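Local coordinates for receptor-type adenylate cyclase GRESAG 4.3 (Trypanosoma brucei, PDB 1FX4), which catalyses the magnesium-dependent conversion of ATP to cyclic AMP and diphosphate through its class III cyclase domain, and may also serve as a receptor, at residues A[17-22]-A[61-66]. Sequence-based numbering, arbitrary orientation.
Sequences FTDIES and GDSFMI. With MG (magnesium ion), chain B.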
loop_
_atom_site.group_PDB
_atom_site.type_symbol
_atom_site.label_atom_id
_atom_site.label_comp_id
_atom_site.label_asym_id
_atom_site.label_seq_id
_atom_site.Cartn_x
_atom_site.Cartn_y
_atom_site.Cartn_z
ATOM N N PHE A 17 9.303 6.535 -7.520
ATOM C CA PHE A 17 8.053 6.269 -6.827
ATOM C C PHE A 17 6.982 7.112 -7.512
ATOM O O PHE A 17 7.227 8.258 -7.870
ATOM C CB PHE A 17 8.125 6.631 -5.333
ATOM C CG PHE A 17 8.699 5.538 -4.474
ATOM C CD1 PHE A 17 10.065 5.441 -4.287
ATOM C CD2 PHE A 17 7.868 4.613 -3.849
ATOM C CE1 PHE A 17 10.600 4.438 -3.479
ATOM C CE2 PHE A 17 8.403 3.606 -3.037
ATOM C CZ PHE A 17 9.769 3.527 -2.857
ATOM N N THR A 18 5.809 6.528 -7.723
ATOM C CA THR A 18 4.710 7.256 -8.340
ATOM C C THR A 18 3.454 7.069 -7.533
ATOM O O THR A 18 3.333 6.099 -6.794
ATOM C CB THR A 18 4.373 6.729 -9.746
ATOM O OG1 THR A 18 3.708 5.458 -9.651
ATOM C CG2 THR A 18 5.642 6.578 -10.595
ATOM N N ASP A 19 2.526 8.004 -7.672
ATOM C CA ASP A 19 1.242 7.853 -7.034
ATOM C C ASP A 19 0.261 8.732 -7.774
ATOM O O ASP A 19 0.657 9.734 -8.377
ATOM C CB ASP A 19 1.287 8.217 -5.555
ATOM C CG ASP A 19 0.249 7.448 -4.746
ATOM O OD1 ASP A 19 -0.634 6.815 -5.352
ATOM O OD2 ASP A 19 0.328 7.455 -3.505
ATOM N N ILE A 20 -1.007 8.341 -7.759
ATOM C CA ILE A 20 -2.029 9.121 -8.424
ATOM C C ILE A 20 -2.487 10.192 -7.448
ATOM O O ILE A 20 -2.911 9.885 -6.323
ATOM C CB ILE A 20 -3.226 8.262 -8.832
ATOM C CG1 ILE A 20 -2.795 7.220 -9.872
ATOM C CG2 ILE A 20 -4.323 9.146 -9.429
ATOM C CD1 ILE A 20 -3.945 6.345 -10.321
ATOM N N GLU A 21 -2.379 11.443 -7.867
ATOM C CA GLU A 21 -2.793 12.520 -6.998
ATOM C C GLU A 21 -4.295 12.466 -6.770
ATOM O O GLU A 21 -5.071 12.228 -7.700
ATOM C CB GLU A 21 -2.419 13.879 -7.579
ATOM C CG GLU A 21 -2.716 14.996 -6.597
ATOM C CD GLU A 21 -2.363 16.355 -7.120
ATOM O OE1 GLU A 21 -1.392 16.942 -6.602
ATOM O OE2 GLU A 21 -3.053 16.840 -8.041
ATOM N N SER A 22 -4.688 12.620 -5.508
ATOM C CA SER A 22 -6.104 12.631 -5.129
ATOM C C SER A 22 -6.881 11.406 -5.557
ATOM O O SER A 22 -8.084 11.506 -5.797
ATOM C CB SER A 22 -6.798 13.849 -5.740
ATOM O OG SER A 22 -6.326 15.024 -5.147
ATOM N N GLY A 61 -1.506 -0.055 -3.920
ATOM C CA GLY A 61 -2.654 0.754 -4.296
ATOM C C GLY A 61 -2.345 1.178 -5.717
ATOM O O GLY A 61 -1.943 0.339 -6.530
ATOM N N ASP A 62 -2.441 2.467 -6.015
ATOM C CA ASP A 62 -2.115 2.910 -7.363
ATOM C C ASP A 62 -0.711 3.477 -7.429
ATOM O O ASP A 62 -0.365 4.215 -8.353
ATOM C CB ASP A 62 -3.141 3.910 -7.879
ATOM C CG ASP A 62 -3.667 4.815 -6.800
ATOM O OD1 ASP A 62 -2.878 5.258 -5.942
ATOM O OD2 ASP A 62 -4.884 5.083 -6.814
ATOM N N SER A 63 0.091 3.144 -6.426
ATOM C CA SER A 63 1.465 3.607 -6.357
ATOM C C SER A 63 2.425 2.580 -6.951
ATOM O O SER A 63 2.264 1.375 -6.735
ATOM C CB SER A 63 1.854 3.873 -4.907
ATOM O OG SER A 63 3.233 4.160 -4.807
ATOM N N PHE A 64 3.408 3.051 -7.711
ATOM C CA PHE A 64 4.409 2.157 -8.292
ATOM C C PHE A 64 5.766 2.452 -7.678
ATOM O O PHE A 64 6.081 3.599 -7.345
ATOM C CB PHE A 64 4.551 2.364 -9.814
ATOM C CG PHE A 64 3.659 1.491 -10.635
ATOM C CD1 PHE A 64 2.362 1.892 -10.930
ATOM C CD2 PHE A 64 4.122 0.277 -11.134
ATOM C CE1 PHE A 64 1.526 1.093 -11.718
ATOM C CE2 PHE A 64 3.294 -0.532 -11.927
ATOM C CZ PHE A 64 1.999 -0.123 -12.216
ATOM N N MET A 65 6.549 1.399 -7.493
ATOM C CA MET A 65 7.917 1.545 -7.035
ATOM C C MET A 65 8.691 0.883 -8.170
ATOM O O MET A 65 8.475 -0.298 -8.482
ATOM C CB MET A 65 8.170 0.794 -5.742
ATOM C CG MET A 65 9.605 0.960 -5.266
ATOM S SD MET A 65 9.911 0.061 -3.748
ATOM C CE MET A 65 11.708 0.253 -3.617
ATOM N N ILE A 66 9.551 1.661 -8.809
ATOM C CA ILE A 66 10.319 1.179 -9.951
ATOM C C ILE A 66 11.806 1.374 -9.695
ATOM O O ILE A 66 12.213 2.385 -9.115
ATOM C CB ILE A 66 9.885 1.964 -11.225
ATOM C CG1 ILE A 66 8.380 1.780 -11.466
ATOM C CG2 ILE A 66 10.658 1.487 -12.445
ATOM C CD1 ILE A 66 7.781 2.778 -12.446
HETATM MG MG MG B . -2.121 5.999 -3.813
HETATM O O HOH W 1 1.057 6.006 -9.656
HETATM O O HOH W 2 -1.643 7.135 -1.696
HETATM O O HOH W 3 -2.716 8.325 -4.320
HETATM O O HOH W 4 -0.749 4.195 -2.768
#
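Asp19 and Asp62 each give one carboxylate oxygen to a magnesium ion, a compact example of how two backbone segments distant in sequence build a single metal site. Asp19 OD1 binds the ion at 2.3 Å and Asp62 OD1 at 2.4 Å; the carboxylate planes are turned 59° apart, and three waters bring the observed ligands to five. The oxygens Asp19 OD1 and Asp62 OD1 lie 2.8 Å from each other, a closeness that the shared cation probably makes tolerable. Of the three waters, one donates a hydrogen bond to Asp19 OD2; another lies unusually close to Ile20 O. With chi1 at 35°, Asp62 CG lies between its own backbone N and carbonyl carbon, and from there OD1 meets the magnesium, while Ser23 OG adds a weak hydrogen bond to OD2.

This aspartate pair is the metal-binding signature of class III nucleotidyl cyclases: one residue near the end of central strand 13-20, the other in the turn between strands 55-60 and 63-68. The latter strand runs antiparallel to 13-20, and helices 159-170 and 34-51 pack on the Phe17/Met65 and Thr18/Phe64 faces respectively.

Polar bonding between the strands centres on Thr18. Its N donates to Phe64 O at 3.0 Å, in the carbonyl plane, whereas the Phe64 N-H, above the carbonyl plane of Thr18, is shared in two more bent bonds, to Thr18 O and Thr18 OG1. A water hydrogen-bonded to Thr18 OG1 donates to Asp62 O, extending the link toward the turn.

Apolar packing flanks this polar centre. Met65, fully extended from its backbone, lays CG over the Phe17 ring face, 3.9 Å from the centroid, in a CH-pi contact; SD follows obliquely as a Met-aromatic partner. Nearer the metal, Ile20 crosses Asp62 at about a right angle, bringing CD1 within 3.5 Å of Asp62 CB.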